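Local coordinates for proteolytically activated form of PPO4 Tyrosinase (Agaricus bisporus var. bisporus H97, PDB 4OUA), which oxidises phenols as a dicopper tyrosinase, o-hydroxylating monophenols and converting the resulting o-diphenols to reactive o-quinones in the first step toward melanin pigments, at residues A136-P140 with L208-A212; T219-K224 with I373-G378; L3-T9 with I96-Q102; K13-I18 with D125-W131; G298-T302 with S338-T342. All coordinates share one frame; numbering follows the deposited sequence.

Interaction 1 of 5, residues A136-P140 with L208-A212; sequences ALVPP and LDLEA
Leu137 lays its branched end across Leu208, the two leucines crossing at about a right angle with Leu137 CG 3.8 Å from Leu208 CG. Its CG stands anti to the backbone N (chi1 -173°), turned toward the helix, and chi2 (51°) then sends CD2 to the helix backbone, where it rests 3.5 Å from Ala212 N and 3.9 Å from Glu211 CB. A leucine suits this place because one methyl can reach the backbone of residues 208-212 while CG stays on Leu208. Ala212, one turn on from Leu208, has a side chain small enough for the loop to lie close, its CB being 4.2 Å from Leu137 CB. Val138 adds a single branch: CG2, which lies beside its own backbone N, meets Leu208 CB at 3.9 Å. Pro139 then crosses the far end of the same leucine, with its ring atom CD 3.8 Å from Leu208 CD2. Leu208 is thus touched by three successive loop residues; the side-chain contacts are apolar, and Leu137 CD2 also lies against the helix backbone at Leu208 O. Further out, the indole NE1 of Trp131 makes weak hydrogen bonds to the carbonyls of Ala136 and Leu137. Behind the leucines lies helix 246-258, where Leu137 touches Ile253, and Leu208 and Glu211 touch Phe256. That helix supplies His250 and His254 to one copper, and the side chain of Leu137 is about 13 Å from a bound copper ion. This is a loop packed on helix 201-224 of the tyrosinase fold, beside the helix that carries two ligands of the type-3 copper pair.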
# COMPACT_ATOMS: atom_id res chain seq x y z
N ALA A 136 -14.15 6.12 6.10
CA ALA A 136 -14.75 6.58 4.85
C ALA A 136 -14.46 5.60 3.73
O ALA A 136 -13.54 5.79 2.94
CB ALA A 136 -14.24 7.97 4.49
N LEU A 137 -15.26 4.53 3.66
CA LEU A 137 -15.06 3.47 2.69
C LEU A 137 -15.17 3.99 1.26
O LEU A 137 -14.36 3.64 0.40
CB LEU A 137 -16.05 2.33 2.93
CG LEU A 137 -15.85 1.07 2.09
CD1 LEU A 137 -14.41 0.57 2.19
CD2 LEU A 137 -16.82 -0.02 2.54
N VAL A 138 -16.16 4.83 1.01
CA VAL A 138 -16.32 5.44 -0.30
C VAL A 138 -15.29 6.56 -0.47
O VAL A 138 -15.42 7.62 0.14
CB VAL A 138 -17.73 6.00 -0.51
CG1 VAL A 138 -17.87 6.57 -1.92
CG2 VAL A 138 -18.77 4.92 -0.27
N PRO A 139 -14.27 6.33 -1.31
CA PRO A 139 -13.18 7.29 -1.49
C PRO A 139 -13.61 8.50 -2.29
O PRO A 139 -14.73 8.52 -2.82
CB PRO A 139 -12.14 6.48 -2.26
CG PRO A 139 -12.95 5.51 -3.06
CD PRO A 139 -14.13 5.15 -2.19
N PRO A 140 -12.75 9.52 -2.38
CA PRO A 140 -13.00 10.73 -3.17
C PRO A 140 -13.14 10.41 -4.66
O PRO A 140 -12.67 9.37 -5.12
CB PRO A 140 -11.77 11.59 -2.91
CG PRO A 140 -11.21 11.08 -1.62
CD PRO A 140 -11.48 9.61 -1.64
N LEU A 208 -19.53 -0.35 -1.87
CA LEU A 208 -18.79 0.28 -0.78
C LEU A 208 -19.72 0.96 0.21
O LEU A 208 -19.53 0.86 1.42
CB LEU A 208 -17.78 1.29 -1.34
CG LEU A 208 -16.39 0.75 -1.69
CD1 LEU A 208 -16.48 -0.65 -2.29
CD2 LEU A 208 -15.67 1.70 -2.63
N ASP A 209 -20.72 1.66 -0.31
CA ASP A 209 -21.66 2.39 0.52
C ASP A 209 -22.39 1.45 1.49
O ASP A 209 -22.62 1.80 2.65
CB ASP A 209 -22.67 3.14 -0.35
CG ASP A 209 -23.42 4.21 0.42
OD1 ASP A 209 -22.84 4.78 1.37
OD2 ASP A 209 -24.60 4.47 0.09
N LEU A 210 -22.72 0.26 1.01
CA LEU A 210 -23.43 -0.73 1.82
C LEU A 210 -22.51 -1.42 2.82
O LEU A 210 -22.91 -1.73 3.94
CB LEU A 210 -24.11 -1.77 0.93
CG LEU A 210 -25.33 -1.31 0.14
CD1 LEU A 210 -25.90 -2.46 -0.68
CD2 LEU A 210 -26.38 -0.74 1.07
N GLU A 211 -21.27 -1.67 2.40
CA GLU A 211 -20.31 -2.38 3.25
C GLU A 211 -19.62 -1.45 4.24
O GLU A 211 -18.83 -1.89 5.08
CB GLU A 211 -19.26 -3.08 2.38
CG GLU A 211 -19.80 -4.22 1.53
CD GLU A 211 -20.25 -5.41 2.35
OE1 GLU A 211 -20.00 -5.43 3.58
OE2 GLU A 211 -20.85 -6.35 1.77
N ALA A 212 -19.92 -0.15 4.16
CA ALA A 212 -19.28 0.86 4.99
C ALA A 212 -19.43 0.57 6.49
O ALA A 212 -18.44 0.51 7.21
CB ALA A 212 -19.84 2.23 4.67

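Interaction 2 of 5, residues T219-K224 with I373-G378; sequences TYNMLK and IDRRYG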
# COMPACT_ATOMS: atom_id res chain seq x y z
N THR A 219 -12.91 -3.04 11.52
CA THR A 219 -11.67 -2.32 11.77
C THR A 219 -11.50 -2.00 13.25
O THR A 219 -10.40 -2.10 13.80
CB THR A 219 -11.60 -1.01 10.97
OG1 THR A 219 -11.78 -1.29 9.57
CG2 THR A 219 -10.26 -0.33 11.18
N TYR A 220 -12.60 -1.61 13.89
CA TYR A 220 -12.60 -1.30 15.32
C TYR A 220 -12.10 -2.48 16.14
O TYR A 220 -11.16 -2.35 16.92
CB TYR A 220 -14.00 -0.88 15.77
CG TYR A 220 -14.10 -0.50 17.23
CD1 TYR A 220 -13.66 0.73 17.68
CD2 TYR A 220 -14.64 -1.39 18.15
CE1 TYR A 220 -13.76 1.08 19.01
CE2 TYR A 220 -14.74 -1.05 19.49
CZ TYR A 220 -14.30 0.18 19.92
OH TYR A 220 -14.39 0.52 21.24
N ASN A 221 -12.74 -3.63 15.96
CA ASN A 221 -12.40 -4.83 16.72
C ASN A 221 -10.98 -5.32 16.44
O ASN A 221 -10.35 -5.94 17.30
CB ASN A 221 -13.39 -5.95 16.43
CG ASN A 221 -14.81 -5.60 16.84
OD1 ASN A 221 -15.03 -5.02 17.91
ND2 ASN A 221 -15.77 -5.94 16.00
N MET A 222 -10.49 -5.03 15.24
CA MET A 222 -9.14 -5.43 14.85
C MET A 222 -8.10 -4.63 15.62
O MET A 222 -7.13 -5.19 16.15
CB MET A 222 -8.95 -5.26 13.35
CG MET A 222 -7.52 -5.48 12.85
SD MET A 222 -6.57 -3.95 12.76
CE MET A 222 -7.64 -2.93 11.75
N LEU A 223 -8.30 -3.32 15.68
CA LEU A 223 -7.35 -2.41 16.31
C LEU A 223 -7.30 -2.56 17.83
O LEU A 223 -6.23 -2.59 18.42
CB LEU A 223 -7.70 -0.97 15.95
CG LEU A 223 -7.55 -0.59 14.48
CD1 LEU A 223 -8.13 0.79 14.20
CD2 LEU A 223 -6.08 -0.65 14.07
N LYS A 224 -8.47 -2.67 18.45
CA LYS A 224 -8.56 -2.67 19.91
C LYS A 224 -8.24 -4.02 20.55
O LYS A 224 -7.61 -4.08 21.60
CB LYS A 224 -9.95 -2.22 20.36
CG LYS A 224 -10.29 -0.78 19.99
CD LYS A 224 -11.19 -0.15 21.04
CE LYS A 224 -10.50 -0.15 22.40
NZ LYS A 224 -11.32 0.51 23.45
N ILE A 373 -9.33 5.96 18.39
CA ILE A 373 -9.96 4.80 17.76
C ILE A 373 -11.43 4.68 18.15
O ILE A 373 -12.29 4.50 17.30
CB ILE A 373 -9.23 3.50 18.11
CG1 ILE A 373 -7.77 3.56 17.65
CG2 ILE A 373 -9.95 2.31 17.50
CD1 ILE A 373 -6.96 2.33 17.98
N ASP A 374 -11.70 4.79 19.45
CA ASP A 374 -13.06 4.73 19.97
C ASP A 374 -13.98 5.75 19.31
O ASP A 374 -15.11 5.44 18.93
CB ASP A 374 -13.07 4.95 21.49
CG ASP A 374 -12.51 3.78 22.25
OD1 ASP A 374 -12.77 2.63 21.85
OD2 ASP A 374 -11.81 4.01 23.26
N ARG A 375 -13.49 6.98 19.19
CA ARG A 375 -14.28 8.09 18.68
C ARG A 375 -14.47 8.01 17.16
O ARG A 375 -15.43 8.57 16.62
CB ARG A 375 -13.63 9.41 19.07
CG ARG A 375 -14.17 10.63 18.35
CD ARG A 375 -13.59 11.91 18.93
NE ARG A 375 -12.14 11.81 19.12
CZ ARG A 375 -11.55 11.74 20.30
NH1 ARG A 375 -12.27 11.76 21.41
NH2 ARG A 375 -10.23 11.65 20.37
N ARG A 376 -13.56 7.31 16.48
CA ARG A 376 -13.58 7.28 15.03
C ARG A 376 -14.19 5.99 14.47
O ARG A 376 -14.91 6.02 13.47
CB ARG A 376 -12.17 7.47 14.48
CG ARG A 376 -12.10 7.61 12.96
CD ARG A 376 -10.71 8.07 12.53
NE ARG A 376 -10.63 8.29 11.09
CZ ARG A 376 -10.96 9.44 10.49
NH1 ARG A 376 -11.40 10.46 11.20
NH2 ARG A 376 -10.84 9.55 9.17
N TYR A 377 -13.90 4.86 15.11
CA TYR A 377 -14.36 3.57 14.61
C TYR A 377 -15.31 2.87 15.58
O TYR A 377 -15.68 1.72 15.37
CB TYR A 377 -13.17 2.66 14.30
CG TYR A 377 -12.15 3.28 13.38
CD1 TYR A 377 -12.37 3.35 12.01
CD2 TYR A 377 -10.97 3.80 13.88
CE1 TYR A 377 -11.44 3.92 11.17
CE2 TYR A 377 -10.03 4.37 13.05
CZ TYR A 377 -10.27 4.42 11.69
OH TYR A 377 -9.34 4.99 10.86
N GLY A 378 -15.70 3.58 16.64
CA GLY A 378 -16.59 3.01 17.63
C GLY A 378 -17.93 3.72 17.71
O GLY A 378 -18.67 3.54 18.67
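An antiparallel pair of helices brings Tyr220 and Lys224, one turn apart, against Asp374; the axes of these short helical segments approach to 10.1 Å, and their directions differ by 166°. Both donors converge on one carboxylate oxygen. Tyr220 OH gives its proton to Asp374 OD1 at 2.7 Å, arriving nearly in line with the C-O bond, while Lys224 NZ forms a salt bridge to the same OD1 at 3.0 Å through the syn lone pair. The ammonium probably favours the charged form of the aspartate, and the two grips probably restrict its rotation. Tyrosine suits the position because its length spans the gap between the helices; CG anti to the backbone N (chi1 -179°) sends the ring across. The ring also serves as an apolar wall: Lys224 CG lies over the rim of one face, and Gly378 CA makes an off-centre CH-pi contact, 4.1 Å from the ring centroid. Deeper in, Leu223 CB packs on Ile373 CD1 at 3.9 Å, and the methyl CG2 of Thr219 sits over a face of Tyr377. The Tyr377 hydroxyl is bonded to Asp132, and Thr219 OG1 to the carbonyl of Thr215. Thr219 and Leu223 also touch His288 of helix 277-295. This is antiparallel helix-helix packing, apolar inside and with the bonds to Asp374 at the partly exposed side, joining helix 362-377 to helix 201-224 of the tyrosinase fold.

Interaction 3 of 5, residues L3-T9 with I96-Q102; sequences LATVGPT and IYEQILQ
Gln99 reaches out from helix 86-109 with an extended chain and accepts two backbone N-H groups on one oxygen: Val6 N and Gly7 N each lie 2.9 Å from Gln99 OE1. Both come from the same face of the amide, Gly7 N well above its plane, so the oxygen binds a bend of the main chain. Gln99 NE2 gives a weak bond to Ala4 O. The near-helical angles of Val6 point two successive N-H groups to the same side; the positive phi of Gly7 (87°), a conformation that suits glycine, then turns the chain toward Pro8. Pro8 CG lies 3.5 Å from Glu98 OE1; the Glu98 carboxylate itself is held by Arg15 and by Gln128 N. The Gln102 amide pairs with both the N-H and the C=O of Thr9. Its OE1 takes Thr9 N at 3.0 Å, in the carbonyl plane and on a lone pair, and its NE2 returns a bond to Thr9 O at 3.0 Å. NE2 also donates to Ala123 O. Near Gln99, Leu3 CD1 meets Ile96 CD1 at 3.6 Å. Glutamine suits both sites because its amide donates and accepts, and these uncharged amides meet much of this irregular segment's backbone polarity.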
# COMPACT_ATOMS: atom_id res chain seq x y z
N LEU A 3 18.94 -1.73 -5.75
CA LEU A 3 18.17 -0.57 -5.32
C LEU A 3 17.66 -0.79 -3.90
O LEU A 3 16.54 -1.26 -3.70
CB LEU A 3 17.01 -0.30 -6.28
CG LEU A 3 16.37 1.09 -6.29
CD1 LEU A 3 15.71 1.42 -4.96
CD2 LEU A 3 17.40 2.15 -6.66
N ALA A 4 18.49 -0.45 -2.92
CA ALA A 4 18.12 -0.65 -1.52
C ALA A 4 16.91 0.20 -1.13
O ALA A 4 16.75 1.32 -1.61
CB ALA A 4 19.31 -0.32 -0.62
N THR A 5 16.07 -0.35 -0.26
CA THR A 5 14.89 0.36 0.21
C THR A 5 15.22 1.21 1.44
O THR A 5 15.14 0.74 2.57
CB THR A 5 13.74 -0.61 0.56
OG1 THR A 5 13.36 -1.34 -0.61
CG2 THR A 5 12.54 0.16 1.08
N VAL A 6 15.58 2.46 1.20
CA VAL A 6 16.00 3.36 2.27
C VAL A 6 14.89 4.34 2.66
O VAL A 6 15.01 5.05 3.66
CB VAL A 6 17.24 4.17 1.87
CG1 VAL A 6 18.45 3.25 1.75
CG2 VAL A 6 17.00 4.90 0.56
N GLY A 7 13.82 4.36 1.87
CA GLY A 7 12.70 5.24 2.14
C GLY A 7 12.90 6.62 1.54
O GLY A 7 13.95 6.90 0.97
N PRO A 8 11.88 7.49 1.67
CA PRO A 8 11.91 8.84 1.10
C PRO A 8 12.93 9.74 1.78
O PRO A 8 13.64 9.30 2.69
CB PRO A 8 10.49 9.35 1.33
CG PRO A 8 10.03 8.60 2.53
CD PRO A 8 10.64 7.23 2.42
N THR A 9 13.01 10.99 1.35
CA THR A 9 13.95 11.94 1.93
C THR A 9 13.23 13.20 2.40
O THR A 9 12.07 13.42 2.07
CB THR A 9 15.04 12.34 0.92
OG1 THR A 9 16.06 13.09 1.58
CG2 THR A 9 14.45 13.17 -0.21
N ILE A 96 9.45 1.30 -0.34
CA ILE A 96 10.19 1.34 -1.59
C ILE A 96 9.37 2.06 -2.65
O ILE A 96 9.91 2.82 -3.46
CB ILE A 96 10.56 -0.07 -2.09
CG1 ILE A 96 11.46 0.02 -3.33
CG2 ILE A 96 9.31 -0.89 -2.40
CD1 ILE A 96 12.73 0.80 -3.09
N TYR A 97 8.06 1.83 -2.63
CA TYR A 97 7.15 2.50 -3.56
C TYR A 97 7.14 4.00 -3.32
O TYR A 97 7.33 4.79 -4.25
CB TYR A 97 5.73 1.94 -3.42
CG TYR A 97 4.76 2.52 -4.42
CD1 TYR A 97 4.65 1.99 -5.70
CD2 TYR A 97 3.94 3.59 -4.08
CE1 TYR A 97 3.75 2.51 -6.61
CE2 TYR A 97 3.04 4.12 -4.99
CZ TYR A 97 2.95 3.57 -6.25
OH TYR A 97 2.06 4.10 -7.16
N GLU A 98 6.92 4.39 -2.07
CA GLU A 98 6.93 5.79 -1.67
C GLU A 98 8.27 6.44 -2.01
O GLU A 98 8.32 7.60 -2.42
CB GLU A 98 6.65 5.91 -0.17
CG GLU A 98 6.61 7.34 0.34
CD GLU A 98 6.42 7.41 1.84
OE1 GLU A 98 7.14 6.70 2.57
OE2 GLU A 98 5.54 8.18 2.30
N GLN A 99 9.35 5.68 -1.83
CA GLN A 99 10.69 6.15 -2.16
C GLN A 99 10.82 6.44 -3.65
O GLN A 99 11.14 7.56 -4.05
CB GLN A 99 11.73 5.12 -1.73
CG GLN A 99 13.15 5.41 -2.21
CD GLN A 99 14.10 4.27 -1.92
OE1 GLN A 99 13.94 3.54 -0.95
NE2 GLN A 99 15.10 4.10 -2.79
N ILE A 100 10.58 5.42 -4.46
CA ILE A 100 10.66 5.55 -5.91
C ILE A 100 9.69 6.60 -6.43
O ILE A 100 10.01 7.35 -7.36
CB ILE A 100 10.37 4.21 -6.61
CG1 ILE A 100 11.46 3.19 -6.28
CG2 ILE A 100 10.26 4.41 -8.11
CD1 ILE A 100 12.86 3.65 -6.67
N LEU A 101 8.51 6.66 -5.83
CA LEU A 101 7.48 7.59 -6.26
C LEU A 101 7.88 9.04 -5.99
O LEU A 101 7.54 9.94 -6.75
CB LEU A 101 6.15 7.28 -5.57
CG LEU A 101 4.94 8.05 -6.10
CD1 LEU A 101 4.77 7.81 -7.59
CD2 LEU A 101 3.69 7.65 -5.35
N GLN A 102 8.61 9.26 -4.90
CA GLN A 102 9.11 10.59 -4.58
C GLN A 102 10.21 11.00 -5.55
O GLN A 102 10.26 12.14 -6.01
CB GLN A 102 9.65 10.65 -3.15
CG GLN A 102 10.09 12.05 -2.73
CD GLN A 102 11.00 12.04 -1.51
OE1 GLN A 102 11.85 11.17 -1.36
NE2 GLN A 102 10.82 13.03 -0.64

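Interaction 4 of 5, residues K13-I18 with D125-W131; sequences KNRLDI and DLRQPYW
Tyr130 and Asp17 meet where the two segments are most closely joined. The main chains run roughly alongside and form a single beta bridge: Tyr130 N donates to Leu16 O at 3.0 Å, and Ile18 N to Tyr130 O at 3.1 Å. The Tyr130 ring folds back over this bridge, chi1 63° placing CG between its own backbone N and carbonyl carbon. Asp17 CA consequently lies over the ring face, 3.8 Å from its centroid, while Arg15 O faces the ring edge. Ile18 CD1 packs on Pro129 CG at 3.9 Å. An aspartate fits at position 17 because its OD1 caps Val19 N at the start of helix 18-21. The opposite end of the contact is looser and less buried. There Lys13 CB lies over the guanidinium face of Arg127, 3.7 Å from CZ, and Lys13 NZ forms a stretched salt bridge to Asp125 OD1 at 3.4 Å. That ammonium also donates to Gly10 O, and Arg127 is turned to Asn348 O and to Leu126 O. Backbone bonds and a CH-pi contact therefore fix the inner end, whereas the stretched ion pair, with its lysine shared with Gly10, probably constrains the more exposed end less.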
# COMPACT_ATOMS: atom_id res chain seq x y z
N LYS A 13 8.01 13.10 7.48
CA LYS A 13 6.76 13.76 7.12
C LYS A 13 5.58 12.80 7.22
O LYS A 13 5.75 11.58 7.24
CB LYS A 13 6.85 14.33 5.70
CG LYS A 13 7.82 15.49 5.57
CD LYS A 13 7.49 16.60 6.55
CE LYS A 13 8.42 17.79 6.37
NZ LYS A 13 9.86 17.40 6.48
N ASN A 14 4.37 13.36 7.28
CA ASN A 14 3.17 12.55 7.45
C ASN A 14 2.56 12.08 6.14
O ASN A 14 2.56 12.81 5.14
CB ASN A 14 2.11 13.32 8.24
CG ASN A 14 2.41 13.37 9.72
OD1 ASN A 14 3.16 12.54 10.24
ND2 ASN A 14 1.83 14.35 10.41
N ARG A 15 2.06 10.85 6.15
CA ARG A 15 1.22 10.37 5.07
C ARG A 15 -0.20 10.86 5.32
O ARG A 15 -0.84 10.47 6.29
CB ARG A 15 1.26 8.84 4.99
CG ARG A 15 2.65 8.28 4.72
CD ARG A 15 2.65 6.76 4.74
NE ARG A 15 3.94 6.22 4.36
CZ ARG A 15 4.24 4.92 4.38
NH1 ARG A 15 3.34 4.04 4.76
NH2 ARG A 15 5.45 4.51 4.01
N LEU A 16 -0.67 11.75 4.45
CA LEU A 16 -1.96 12.40 4.68
C LEU A 16 -3.14 11.50 4.32
O LEU A 16 -3.00 10.56 3.53
CB LEU A 16 -2.04 13.70 3.87
CG LEU A 16 -0.94 14.73 4.13
CD1 LEU A 16 -1.21 16.00 3.34
CD2 LEU A 16 -0.84 15.04 5.62
N ASP A 17 -4.29 11.80 4.91
CA ASP A 17 -5.54 11.16 4.52
C ASP A 17 -5.88 11.61 3.11
O ASP A 17 -5.85 12.81 2.81
CB ASP A 17 -6.66 11.52 5.50
CG ASP A 17 -7.94 10.76 5.23
OD1 ASP A 17 -8.61 11.05 4.22
OD2 ASP A 17 -8.29 9.88 6.05
N ILE A 18 -6.21 10.66 2.24
CA ILE A 18 -6.46 10.96 0.83
C ILE A 18 -7.55 12.03 0.65
O ILE A 18 -7.55 12.76 -0.33
CB ILE A 18 -6.87 9.69 0.05
CG1 ILE A 18 -6.81 9.95 -1.46
CG2 ILE A 18 -8.25 9.22 0.47
CD1 ILE A 18 -5.45 10.39 -1.96
N ASP A 125 8.39 16.71 0.92
CA ASP A 125 7.40 16.36 1.94
C ASP A 125 6.43 15.30 1.44
O ASP A 125 5.63 14.77 2.21
CB ASP A 125 6.62 17.60 2.38
CG ASP A 125 7.51 18.68 2.96
OD1 ASP A 125 8.63 18.35 3.41
OD2 ASP A 125 7.09 19.85 2.99
N LEU A 126 6.50 14.99 0.15
CA LEU A 126 5.55 14.06 -0.46
C LEU A 126 5.65 12.66 0.13
O LEU A 126 6.74 12.08 0.20
CB LEU A 126 5.76 14.00 -1.98
CG LEU A 126 4.79 13.09 -2.72
CD1 LEU A 126 3.35 13.52 -2.45
CD2 LEU A 126 5.08 13.09 -4.21
N ARG A 127 4.51 12.13 0.55
CA ARG A 127 4.43 10.78 1.10
C ARG A 127 3.18 10.08 0.57
O ARG A 127 2.26 10.74 0.10
CB ARG A 127 4.41 10.82 2.63
CG ARG A 127 5.63 11.46 3.27
CD ARG A 127 6.87 10.61 3.08
NE ARG A 127 8.00 11.12 3.86
CZ ARG A 127 8.80 12.10 3.46
NH1 ARG A 127 8.61 12.68 2.29
NH2 ARG A 127 9.81 12.49 4.23
N GLN A 128 3.16 8.76 0.66
CA GLN A 128 2.02 7.99 0.17
C GLN A 128 0.79 8.18 1.06
O GLN A 128 0.78 7.75 2.21
CB GLN A 128 2.37 6.51 0.07
CG GLN A 128 1.21 5.62 -0.38
CD GLN A 128 0.65 6.01 -1.73
OE1 GLN A 128 -0.56 6.17 -1.90
NE2 GLN A 128 1.54 6.17 -2.71
N PRO A 129 -0.26 8.82 0.51
CA PRO A 129 -1.52 9.03 1.24
C PRO A 129 -2.22 7.71 1.55
O PRO A 129 -1.99 6.72 0.85
CB PRO A 129 -2.35 9.87 0.26
CG PRO A 129 -1.80 9.53 -1.08
CD PRO A 129 -0.33 9.32 -0.87
N TYR A 130 -3.06 7.69 2.58
CA TYR A 130 -3.75 6.47 2.97
C TYR A 130 -5.25 6.58 2.78
O TYR A 130 -5.83 7.67 2.90
CB TYR A 130 -3.42 6.10 4.42
CG TYR A 130 -3.89 7.11 5.45
CD1 TYR A 130 -5.20 7.09 5.92
CD2 TYR A 130 -3.03 8.07 5.95
CE1 TYR A 130 -5.63 8.00 6.86
CE2 TYR A 130 -3.46 8.99 6.89
CZ TYR A 130 -4.76 8.95 7.34
OH TYR A 130 -5.19 9.86 8.28
N TRP A 131 -5.88 5.45 2.49
CA TRP A 131 -7.32 5.37 2.27
C TRP A 131 -8.01 4.86 3.53
O TRP A 131 -8.07 3.65 3.77
CB TRP A 131 -7.60 4.46 1.07
CG TRP A 131 -9.05 4.25 0.76
CD1 TRP A 131 -10.10 5.02 1.14
CD2 TRP A 131 -9.60 3.17 -0.01
NE1 TRP A 131 -11.28 4.50 0.66
CE2 TRP A 131 -10.99 3.36 -0.05
CE3 TRP A 131 -9.05 2.07 -0.67
CZ2 TRP A 131 -11.84 2.49 -0.73
CZ3 TRP A 131 -9.89 1.21 -1.34
CH2 TRP A 131 -11.27 1.42 -1.36

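Interaction 5 of 5, residues G298-T302 with S338-T342; sequences GVWVT and SVPLT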
# COMPACT_ATOMS: atom_id res chain seq x y z
N GLY A 298 5.37 -3.10 22.86
CA GLY A 298 6.14 -4.24 23.32
C GLY A 298 5.82 -5.50 22.53
O GLY A 298 6.63 -6.43 22.49
N VAL A 299 4.65 -5.54 21.91
CA VAL A 299 4.24 -6.69 21.12
C VAL A 299 4.69 -6.54 19.67
O VAL A 299 4.37 -5.55 19.01
CB VAL A 299 2.72 -6.89 21.14
CG1 VAL A 299 2.34 -8.17 20.41
CG2 VAL A 299 2.21 -6.92 22.57
N TRP A 300 5.44 -7.53 19.17
CA TRP A 300 5.90 -7.51 17.79
C TRP A 300 5.92 -8.93 17.20
O TRP A 300 5.20 -9.81 17.67
CB TRP A 300 7.29 -6.88 17.71
CG TRP A 300 7.59 -6.26 16.37
CD1 TRP A 300 8.66 -6.54 15.56
CD2 TRP A 300 6.81 -5.28 15.68
NE1 TRP A 300 8.60 -5.79 14.41
CE2 TRP A 300 7.47 -5.00 14.46
CE3 TRP A 300 5.63 -4.60 15.97
CZ2 TRP A 300 6.98 -4.08 13.54
CZ3 TRP A 300 5.14 -3.69 15.05
CH2 TRP A 300 5.82 -3.43 13.85
N VAL A 301 6.74 -9.13 16.17
CA VAL A 301 6.77 -10.38 15.43
C VAL A 301 7.13 -11.59 16.28
O VAL A 301 8.10 -11.56 17.03
CB VAL A 301 7.76 -10.31 14.25
CG1 VAL A 301 7.73 -11.60 13.44
CG2 VAL A 301 7.46 -9.10 13.37
N THR A 302 6.34 -12.65 16.15
CA THR A 302 6.65 -13.92 16.79
C THR A 302 6.91 -14.98 15.72
O THR A 302 6.63 -14.76 14.54
CB THR A 302 5.52 -14.40 17.72
OG1 THR A 302 4.38 -14.77 16.94
CG2 THR A 302 5.14 -13.30 18.70
N SER A 338 12.29 -7.45 10.67
CA SER A 338 11.10 -6.96 11.35
C SER A 338 11.42 -6.17 12.61
O SER A 338 10.68 -5.28 13.00
CB SER A 338 10.17 -8.13 11.69
OG SER A 338 9.73 -8.79 10.51
N VAL A 339 12.54 -6.51 13.25
CA VAL A 339 12.92 -5.91 14.53
C VAL A 339 12.94 -4.38 14.50
O VAL A 339 12.28 -3.74 15.32
CB VAL A 339 14.30 -6.41 15.00
CG1 VAL A 339 14.68 -5.77 16.32
CG2 VAL A 339 14.30 -7.93 15.12
N PRO A 340 13.69 -3.79 13.56
CA PRO A 340 13.80 -2.33 13.50
C PRO A 340 12.54 -1.64 12.96
O PRO A 340 12.35 -0.45 13.21
CB PRO A 340 14.97 -2.11 12.54
CG PRO A 340 14.99 -3.32 11.68
CD PRO A 340 14.57 -4.45 12.57
N LEU A 341 11.69 -2.39 12.25
CA LEU A 341 10.54 -1.80 11.57
C LEU A 341 9.43 -1.35 12.51
O LEU A 341 8.33 -1.02 12.07
CB LEU A 341 9.98 -2.78 10.54
CG LEU A 341 10.89 -3.06 9.34
CD1 LEU A 341 10.17 -3.94 8.33
CD2 LEU A 341 11.35 -1.76 8.70
N THR A 342 9.71 -1.36 13.81
CA THR A 342 8.75 -0.85 14.78
C THR A 342 8.72 0.67 14.74
O THR A 342 7.74 1.29 15.14
CB THR A 342 9.08 -1.32 16.21
OG1 THR A 342 10.38 -0.83 16.59
CG2 THR A 342 9.08 -2.84 16.29
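Trp300 NE1 donates to the carbonyl oxygen Ser338 O across 2.6 Å, with an N-H...O angle of 150°. The donor sits well above the carbonyl plane rather than on a lone pair, while the oxygen lies near the indole's edge, 19° out of the ring plane. The same oxygen receives a weak backbone bond from Leu341 N within its own segment. The large indole also offers a face, and Thr342 uses it: CG2 stands over the five-membered ring, 3.3 Å from its centroid. That methyl is anti to the carbonyl carbon of Thr342, with the hydroxyl OG1 taking the position between N and carbonyl carbon (chi1 61°), an arrangement that leaves the methyl, not the hydroxyl, against the ring. Residues 338-340 have helical backbone angles without regular helical bonds, and the indole edge meets this turn at Ser338, while its face takes Thr342 beyond it. Both segments are loops, one following helix 277-295 and the other preceding strand 349-350, and they meet beside helix 86-109 of the copper-binding helical core. Trp300 touches Thr88 and Arg91 of that helix, and Leu341 lies about 9 Å from the copper ligand His90, measured between side chains. Tryptophan suits the place because a single residue combines an N-H donor with a broad apolar surface. Val301 contributes one branch, CG2, placed beside Ser338 CB at 3.3 Å. The Ser338 hydroxyl is bonded to Thr88 OG1, Arg91 donates to Leu341 O, and Gln293 NE2 of helix 277-295 hydrogen-bonds Thr342 O.

Interaction 4 is the most buried, lying about 11 Å from the chain centre to its own centre, and it touches interaction 3 through Glu98 and interaction 2 through Arg376 beside Asp17. Interactions 3 and 4 tie the N-terminal residues to helix 86-109 and to the loop after helix 116-125 by backbone hydrogen bonding, supplied by glutamine amides in 3 and by a main-chain bridge in 4. Interactions 1 and 2 share helix 201-224 nearer the periphery: 1 joins apolar side chains without hydrogen bonds between its segments, whereas 2 adds a gripped carboxylate at its outer side. Trp131 carries the link from 4 to 1. Interaction 5, also peripheral, joins two loops through one indole and touches none of the others.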